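Local coordinates for competence damage-inducible protein A (Klebsiella pneumoniae subsp. pneumoniae MGH 78578, PDB 5V01), which is of unknown function but belongs to the CinA family, some relatives of which deamidate nicotinamide mononucleotide, at residues A[20-25]-A[167-172]; A[46-51]-A[56-61]. All coordinates share one frame; numbering follows the deposited sequence.

How the contacts relate
Two ways of packing helices in an alpha/beta fold are illustrated here, their centres about 14 Å apart. Contact 1 (20-25 with 167-172) joins the first helix, 15-29, to the end of the last, 150-169, bringing the first and last helices of the chain together. Contact 2 (46-51 with 56-61) falls between them in sequence and is local: helix 43-50 meets strand 58-64, an outer strand of the five-stranded mixed sheet within this chain. Helix 15-29 connects the two, since A23 CB lies 3.4 Å from F57 CE2. Contact 1 joins elements 142 residues apart, whereas strand 58-64 of contact 2 carries the sheet into the second subunit.

Contact 1 (A[20-25]-A[167-172]); sequences AEVARA and EKLAHW
L169 reaches from the end of helix 150-169 toward helix 15-29 and meets V22 and A25, one helical turn apart, in a small contact made of apolar groups. The CD1 methyl does most of the touching. It lies 4.0 Å from A25 CB and 4.2 Å from V22 CG1, while V22 and L169 cross at about a right angle. L169 CB also approaches the methyl of A25. With CG set opposite the carbonyl carbon (chi1 -74°), the branch runs out to place CD1 against both residues. The backbone of helix 15-29 contributes as well, for L169 CD1 is 4.0 Å from V22 O. V22 also touches L165 and S166 of helix 150-169, and W31 and I107 add to the surroundings of L169. A sodium ion lies about 4 Å from the L169 side chain, as a neighbour which that side chain does not ligate.

Between the two segments the contact is apolar; the hydrogen bonds described next lie within 167-172. H171 ND1 donates to E167 O at 3.0 Å, with an N-H...O angle of 154° and the oxygen near the plane of the imidazole. The same carbonyl accepts A170 N from the opposite face of its plane, while K168 O receives the backbone N atoms of both H171 and W172. One face of the W172 indole carries K168 CB, 3.5 Å above the plane and offset toward the rim; L169 CD2 sits at the ring's edge. K168 itself forms a salt bridge with E140 and a cation-pi contact with W133, and W172 stacks on F135.

The division of labour follows from this chemistry: between these segments there is apolar packing without directional bonds, whereas the turn of the C-terminal segment is fixed by bonded carbonyls.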
ATOM      1  N   ALA A  20     -16.068  -0.147  -7.380  1.00 13.25           N
ATOM      2  CA  ALA A  20     -16.739  -0.786  -8.530  1.00 14.70           C
ATOM      3  C   ALA A  20     -16.966   0.217  -9.661  1.00 14.58           C
ATOM      4  O   ALA A  20     -16.722  -0.075 -10.843  1.00 14.68           O
ATOM      5  CB  ALA A  20     -18.038  -1.431  -8.116  1.00 15.52           C
ATOM      6  N   GLU A  21     -17.437   1.406  -9.287  1.00 13.84           N
ATOM      7  CA  GLU A  21     -17.723   2.434 -10.273  1.00 14.75           C
ATOM      8  C   GLU A  21     -16.425   2.930 -10.915  1.00 14.49           C
ATOM      9  O   GLU A  21     -16.338   3.133 -12.139  1.00 16.43           O
ATOM     10  CB  GLU A  21     -18.484   3.566  -9.595  1.00 17.49           C
ATOM     11  CG  GLU A  21     -18.943   4.668 -10.504  1.00 19.92           C
ATOM     12  CD  GLU A  21     -19.761   5.715  -9.768  1.00 22.01           C
ATOM     13  OE1 GLU A  21     -20.053   5.557  -8.562  1.00 22.91           O
ATOM     14  OE2 GLU A  21     -20.065   6.728 -10.407  1.00 31.47           O
ATOM     15  N   VAL A  22     -15.398   3.105 -10.078  1.00 13.27           N
ATOM     16  CA  VAL A  22     -14.080   3.537 -10.573  1.00 13.48           C
ATOM     17  C   VAL A  22     -13.471   2.514 -11.537  1.00 13.27           C
ATOM     18  O   VAL A  22     -13.005   2.856 -12.611  1.00 14.36           O
ATOM     19  CB  VAL A  22     -13.113   3.807  -9.401  1.00 14.30           C
ATOM     20  CG1 VAL A  22     -11.642   3.845  -9.829  1.00 15.16           C
ATOM     21  CG2 VAL A  22     -13.510   5.102  -8.695  1.00 14.96           C
ATOM     22  N   ALA A  23     -13.513   1.247 -11.141  1.00 12.87           N
ATOM     23  CA  ALA A  23     -12.996   0.184 -11.998  1.00 14.71           C
ATOM     24  C   ALA A  23     -13.656   0.175 -13.378  1.00 15.46           C
ATOM     25  O   ALA A  23     -12.975   0.098 -14.403  1.00 15.47           O
ATOM     26  CB  ALA A  23     -13.176  -1.148 -11.328  1.00 14.91           C
ATOM     27  N   ARG A  24     -14.986   0.259 -13.409  0.50 15.53           N
ATOM     28  CA  ARG A  24     -15.697   0.225 -14.681  0.50 17.30           C
ATOM     29  C   ARG A  24     -15.306   1.387 -15.588  0.50 17.61           C
ATOM     30  O   ARG A  24     -15.123   1.211 -16.789  0.50 19.30           O
ATOM     31  CB  ARG A  24     -17.205   0.219 -14.452  0.50 20.49           C
ATOM     32  CG  ARG A  24     -17.845  -1.115 -14.739  0.50 25.34           C
ATOM     33  CD  ARG A  24     -19.306  -1.107 -14.335  0.50 25.20           C
ATOM     34  NE  ARG A  24     -19.444  -0.956 -12.890  0.50 24.24           N
ATOM     35  CZ  ARG A  24     -20.109   0.031 -12.303  0.50 21.18           C
ATOM     36  NH1 ARG A  24     -20.732   0.954 -13.029  0.50 21.12           N
ATOM     37  NH2 ARG A  24     -20.164   0.080 -10.985  0.50 18.34           N
ATOM     38  N   ALA A  25     -15.187   2.575 -15.004  1.00 16.42           N
ATOM     39  CA  ALA A  25     -14.856   3.771 -15.772  1.00 16.96           C
ATOM     40  C   ALA A  25     -13.426   3.710 -16.304  1.00 15.57           C
ATOM     41  O   ALA A  25     -13.175   4.053 -17.455  1.00 19.44           O
ATOM     42  CB  ALA A  25     -15.074   4.999 -14.926  1.00 15.92           C
ATOM     43  N   GLU A 167     -16.047  11.031  -9.759  1.00 12.83           N
ATOM     44  CA  GLU A 167     -16.543  12.257 -10.367  1.00 13.68           C
ATOM     45  C   GLU A 167     -15.656  12.721 -11.506  1.00 13.52           C
ATOM     46  O   GLU A 167     -16.137  13.031 -12.597  1.00 15.45           O
ATOM     47  CB  GLU A 167     -16.747  13.338  -9.305  1.00 15.11           C
ATOM     48  CG  GLU A 167     -17.542  14.561  -9.722  1.00 17.23           C
ATOM     49  CD  GLU A 167     -16.803  15.540 -10.592  1.00 18.84           C
ATOM     50  OE1 GLU A 167     -15.557  15.521 -10.678  1.00 20.27           O
ATOM     51  OE2 GLU A 167     -17.508  16.350 -11.219  1.00 25.21           O
ATOM     52  N   LYS A 168     -14.345  12.737 -11.260  1.00 12.92           N
ATOM     53  CA  LYS A 168     -13.414  13.185 -12.275  1.00 13.06           C
ATOM     54  C   LYS A 168     -13.399  12.313 -13.513  1.00 12.56           C
ATOM     55  O   LYS A 168     -13.318  12.834 -14.630  1.00 12.95           O
ATOM     56  CB  LYS A 168     -12.008  13.370 -11.709  1.00 13.66           C
ATOM     57  CG  LYS A 168     -11.937  14.510 -10.702  1.00 15.40           C
ATOM     58  CD  LYS A 168     -10.647  14.544  -9.904  1.00 18.52           C
ATOM     59  CE  LYS A 168     -10.752  15.358  -8.618  1.00 19.18           C
ATOM     60  NZ  LYS A 168     -11.108  16.754  -8.895  1.00 22.07           N
ATOM     61  N   LEU A 169     -13.561  11.001 -13.333  1.00 13.29           N
ATOM     62  CA  LEU A 169     -13.585  10.076 -14.455  1.00 12.97           C
ATOM     63  C   LEU A 169     -14.747  10.328 -15.398  1.00 13.69           C
ATOM     64  O   LEU A 169     -14.636  10.007 -16.562  1.00 15.49           O
ATOM     65  CB  LEU A 169     -13.607   8.622 -13.972  1.00 13.53           C
ATOM     66  CG  LEU A 169     -12.255   8.134 -13.430  1.00 14.27           C
ATOM     67  CD1 LEU A 169     -12.405   6.858 -12.614  1.00 15.53           C
ATOM     68  CD2 LEU A 169     -11.266   7.939 -14.564  1.00 15.45           C
ATOM     69  N   ALA A 170     -15.833  10.910 -14.883  1.00 13.75           N
ATOM     70  CA  ALA A 170     -16.999  11.216 -15.701  1.00 14.80           C
ATOM     71  C   ALA A 170     -16.786  12.434 -16.630  1.00 14.47           C
ATOM     72  O   ALA A 170     -17.646  12.711 -17.460  1.00 17.38           O
ATOM     73  CB  ALA A 170     -18.212  11.416 -14.805  1.00 18.29           C
ATOM     74  N   HIS A 171     -15.638  13.120 -16.500  1.00 12.03           N
ATOM     75  CA  HIS A 171     -15.371  14.324 -17.280  1.00 12.26           C
ATOM     76  C   HIS A 171     -14.033  14.393 -17.975  1.00 12.12           C
ATOM     77  O   HIS A 171     -13.856  15.195 -18.879  1.00 12.21           O
ATOM     78  CB  HIS A 171     -15.554  15.539 -16.377  1.00 12.56           C
ATOM     79  CG  HIS A 171     -16.926  15.588 -15.798  1.00 13.82           C
ATOM     80  ND1 HIS A 171     -17.294  15.008 -14.609  1.00 17.71           N
ATOM     81  CD2 HIS A 171     -18.074  16.035 -16.357  1.00 12.79           C
ATOM     82  CE1 HIS A 171     -18.606  15.147 -14.439  1.00 14.75           C
ATOM     83  NE2 HIS A 171     -19.095  15.770 -15.486  1.00 18.46           N
ATOM     84  N   TRP A 172     -13.057  13.595 -17.541  1.00 13.55           N
ATOM     85  CA  TRP A 172     -11.733  13.676 -18.119  1.00 14.17           C
ATOM     86  C   TRP A 172     -11.692  13.182 -19.543  1.00 16.67           C
ATOM     87  O   TRP A 172     -12.371  12.213 -19.891  1.00 17.07           O
ATOM     88  CB  TRP A 172     -10.735  12.854 -17.296  1.00 13.87           C
ATOM     89  CG  TRP A 172     -10.112  13.552 -16.167  1.00 15.11           C
ATOM     90  CD1 TRP A 172      -9.766  14.857 -16.068  1.00 15.40           C
ATOM     91  CD2 TRP A 172      -9.677  12.929 -14.968  1.00 15.01           C
ATOM     92  NE1 TRP A 172      -9.124  15.090 -14.865  1.00 16.74           N
ATOM     93  CE2 TRP A 172      -9.062  13.912 -14.174  1.00 16.21           C
ATOM     94  CE3 TRP A 172      -9.742  11.621 -14.493  1.00 15.51           C
ATOM     95  CZ2 TRP A 172      -8.529  13.625 -12.905  1.00 17.80           C
ATOM     96  CZ3 TRP A 172      -9.221  11.340 -13.245  1.00 17.18           C
ATOM     97  CH2 TRP A 172      -8.618  12.332 -12.469  1.00 17.82           C
TER

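Contact 2 (A[46-51]-A[56-61]); sequences AALCAQ and AFYDTG
The Y58 ring has L48 CB over the centre of one face, 4.3 Å above the plane, and T60 N over the rim of the opposite face. This is the packing of a beta-alpha-beta unit, strand 33-37, helix 43-50 and strand 58-64, in which the helix rests against the sheet strand that follows it. L48 CD1 extends the same contact to Y58 CE2 at 3.8 Å, the two side chains crossing at about a right angle. C49 SG approaches the ring obliquely, 4.8 Å from the Y58 centroid, as a cysteine sulfur-aromatic contact. With CG turned away from the backbone N of Y58 (chi1 179°), the ring reaches across to the helix, and its OH bonds T35 OG1 on the neighbouring strand 33-37.

The second ring, F57, lies against the end of the helix. Its CZ is 3.7 Å from Q51 CG and 3.8 Å from L48 O, both approached obliquely, and L48 CD2 comes to within 4.1 Å of F57 CE1. The Q51 chain is bent at chi2 (51°). Its amide plane stands 47° from that of the F57 ring. T54 OG1 lies in hydrogen-bonding range of the carbonyl oxygens of both L48 and Q51, its one proton shared between them, so L48 O, though close to an aromatic carbon, has a polar partner.

At the far end of the segment, G61 pairs antiparallel with a strand of the second subunit, and F65 of that subunit packs on C49. The buried, largely apolar packing sits next to the edge where the sheet runs on into that chain. D59 CB points away from the helix; its OD2 makes a salt bridge with R32, and T60 OG1 donates to D59 OD1 at 2.9 Å.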
ATOM      1  N   ALA A  46      -5.580  -0.875  -0.766  1.00  9.47           N
ATOM      2  CA  ALA A  46      -6.313  -2.066  -0.339  1.00 10.70           C
ATOM      3  C   ALA A  46      -7.739  -2.061  -0.890  1.00 11.01           C
ATOM      4  O   ALA A  46      -8.251  -3.098  -1.290  1.00 12.91           O
ATOM      5  CB  ALA A  46      -6.315  -2.197   1.173  1.00 12.40           C
ATOM      6  N   ALA A  47      -8.363  -0.892  -0.930  1.00 10.92           N
ATOM      7  CA  ALA A  47      -9.678  -0.784  -1.536  1.00 11.60           C
ATOM      8  C   ALA A  47      -9.654  -1.175  -3.008  1.00 11.87           C
ATOM      9  O   ALA A  47     -10.516  -1.912  -3.510  1.00 13.64           O
ATOM     10  CB  ALA A  47     -10.231   0.613  -1.358  1.00 13.37           C
ATOM     11  N   LEU A  48      -8.672  -0.636  -3.711  1.00 11.53           N
ATOM     12  CA  LEU A  48      -8.537  -0.922  -5.143  1.00 12.81           C
ATOM     13  C   LEU A  48      -8.208  -2.387  -5.449  1.00 13.87           C
ATOM     14  O   LEU A  48      -8.624  -2.930  -6.494  1.00 14.56           O
ATOM     15  CB  LEU A  48      -7.516   0.027  -5.785  1.00 12.68           C
ATOM     16  CG  LEU A  48      -7.951   1.488  -5.717  1.00 13.40           C
ATOM     17  CD1 LEU A  48      -6.757   2.433  -5.806  1.00 13.86           C
ATOM     18  CD2 LEU A  48      -9.011   1.816  -6.754  1.00 13.36           C
ATOM     19  N   CYS A  49      -7.434  -3.014  -4.566  1.00 13.38           N
ATOM     20  CA  CYS A  49      -7.088  -4.425  -4.711  1.00 14.06           C
ATOM     21  C   CYS A  49      -8.187  -5.374  -4.240  1.00 13.49           C
ATOM     22  O   CYS A  49      -8.206  -6.525  -4.641  1.00 15.96           O
ATOM     23  CB  CYS A  49      -5.763  -4.730  -4.023  1.00 13.62           C
ATOM     24  SG  CYS A  49      -4.350  -3.906  -4.808  1.00 16.10           S
ATOM     25  N   ALA A  50      -9.095  -4.901  -3.401  1.00 14.80           N
ATOM     26  CA  ALA A  50     -10.239  -5.723  -2.990  1.00 14.89           C
ATOM     27  C   ALA A  50     -11.202  -5.829  -4.155  1.00 16.11           C
ATOM     28  O   ALA A  50     -11.888  -6.790  -4.291  1.00 19.65           O
ATOM     29  CB  ALA A  50     -10.910  -5.149  -1.778  1.00 16.92           C
ATOM     30  N   GLN A  51     -11.236  -4.804  -4.998  1.00 16.77           N
ATOM     31  CA  GLN A  51     -12.077  -4.804  -6.209  1.00 19.40           C
ATOM     32  C   GLN A  51     -11.700  -5.970  -7.149  1.00 21.75           C
ATOM     33  O   GLN A  51     -10.525  -6.227  -7.345  1.00 26.55           O
ATOM     34  CB  GLN A  51     -11.823  -3.460  -6.919  1.00 22.14           C
ATOM     35  CG  GLN A  51     -12.619  -3.141  -8.144  1.00 21.18           C
ATOM     36  CD  GLN A  51     -14.096  -3.303  -7.948  1.00 19.64           C
ATOM     37  OE1 GLN A  51     -14.663  -2.882  -6.927  1.00 20.04           O
ATOM     38  NE2 GLN A  51     -14.733  -3.954  -8.917  1.00 23.68           N
ATOM     39  N   ALA A  56      -6.921  -5.303 -14.276  1.00 17.63           N
ATOM     40  CA  ALA A  56      -7.413  -4.626 -15.469  1.00 17.04           C
ATOM     41  C   ALA A  56      -7.251  -3.102 -15.419  1.00 15.76           C
ATOM     42  O   ALA A  56      -7.394  -2.432 -16.459  1.00 18.43           O
ATOM     43  CB  ALA A  56      -8.871  -4.987 -15.712  1.00 18.15           C
ATOM     44  N   PHE A  57      -6.983  -2.549 -14.232  1.00 13.93           N
ATOM     45  CA  PHE A  57      -6.853  -1.085 -14.099  1.00 14.44           C
ATOM     46  C   PHE A  57      -5.804  -0.562 -13.127  1.00 13.00           C
ATOM     47  O   PHE A  57      -5.611   0.639 -13.033  1.00 13.73           O
ATOM     48  CB  PHE A  57      -8.207  -0.452 -13.741  1.00 14.88           C
ATOM     49  CG  PHE A  57      -8.729  -0.869 -12.401  1.00 14.34           C
ATOM     50  CD1 PHE A  57      -8.389  -0.173 -11.251  1.00 13.42           C
ATOM     51  CD2 PHE A  57      -9.508  -2.014 -12.279  1.00 14.86           C
ATOM     52  CE1 PHE A  57      -8.867  -0.593 -10.015  1.00 15.08           C
ATOM     53  CE2 PHE A  57      -9.985  -2.421 -11.060  1.00 16.56           C
ATOM     54  CZ  PHE A  57      -9.642  -1.730  -9.919  1.00 16.59           C
ATOM     55  N   TYR A  58      -5.133  -1.440 -12.387  1.00 14.34           N
ATOM     56  CA  TYR A  58      -4.240  -1.010 -11.293  1.00 13.67           C
ATOM     57  C   TYR A  58      -3.188  -2.050 -11.069  1.00 14.74           C
ATOM     58  O   TYR A  58      -3.489  -3.255 -11.024  1.00 17.66           O
ATOM     59  CB  TYR A  58      -5.055  -0.871 -10.001  1.00 14.26           C
ATOM     60  CG  TYR A  58      -4.272  -0.448  -8.758  1.00 12.57           C
ATOM     61  CD1 TYR A  58      -3.720  -1.379  -7.900  1.00 13.22           C
ATOM     62  CD2 TYR A  58      -4.133   0.880  -8.440  1.00 13.43           C
ATOM     63  CE1 TYR A  58      -3.027  -0.984  -6.768  1.00 13.44           C
ATOM     64  CE2 TYR A  58      -3.464   1.290  -7.326  1.00 13.40           C
ATOM     65  CZ  TYR A  58      -2.897   0.363  -6.481  1.00 12.10           C
ATOM     66  OH  TYR A  58      -2.252   0.775  -5.340  1.00 11.99           O
ATOM     67  N   ASP A  59      -1.953  -1.616 -10.898  1.00 13.91           N
ATOM     68  CA  ASP A  59      -0.978  -2.576 -10.407  1.00 16.48           C
ATOM     69  C   ASP A  59       0.087  -2.090  -9.464  1.00 13.24           C
ATOM     70  O   ASP A  59       0.721  -2.947  -8.895  1.00 12.88           O
ATOM     71  CB  ASP A  59      -0.352  -3.332 -11.564  1.00 20.82           C
ATOM     72  CG  ASP A  59       0.310  -2.427 -12.546  1.00 20.62           C
ATOM     73  OD1 ASP A  59       1.060  -1.558 -12.109  1.00 19.41           O
ATOM     74  OD2 ASP A  59       0.089  -2.604 -13.765  1.00 28.44           O
ATOM     75  N   THR A  60       0.227  -0.779  -9.234  1.00 11.64           N
ATOM     76  CA  THR A  60       1.266  -0.271  -8.355  1.00 11.49           C
ATOM     77  C   THR A  60       0.738   0.729  -7.334  1.00 10.16           C
ATOM     78  O   THR A  60       0.085   1.710  -7.698  1.00 11.14           O
ATOM     79  CB  THR A  60       2.371   0.389  -9.191  1.00 14.82           C
ATOM     80  OG1 THR A  60       2.927  -0.576 -10.096  1.00 16.97           O
ATOM     81  CG2 THR A  60       3.503   0.961  -8.323  1.00 17.04           C
ATOM     82  N   GLY A  61       1.067   0.496  -6.075  1.00  9.84           N
ATOM     83  CA  GLY A  61       0.873   1.456  -5.019  1.00  9.79           C
ATOM     84  C   GLY A  61       2.096   1.515  -4.137  1.00  9.33           C
ATOM     85  O   GLY A  61       2.789   0.522  -3.966  1.00  9.99           O
TER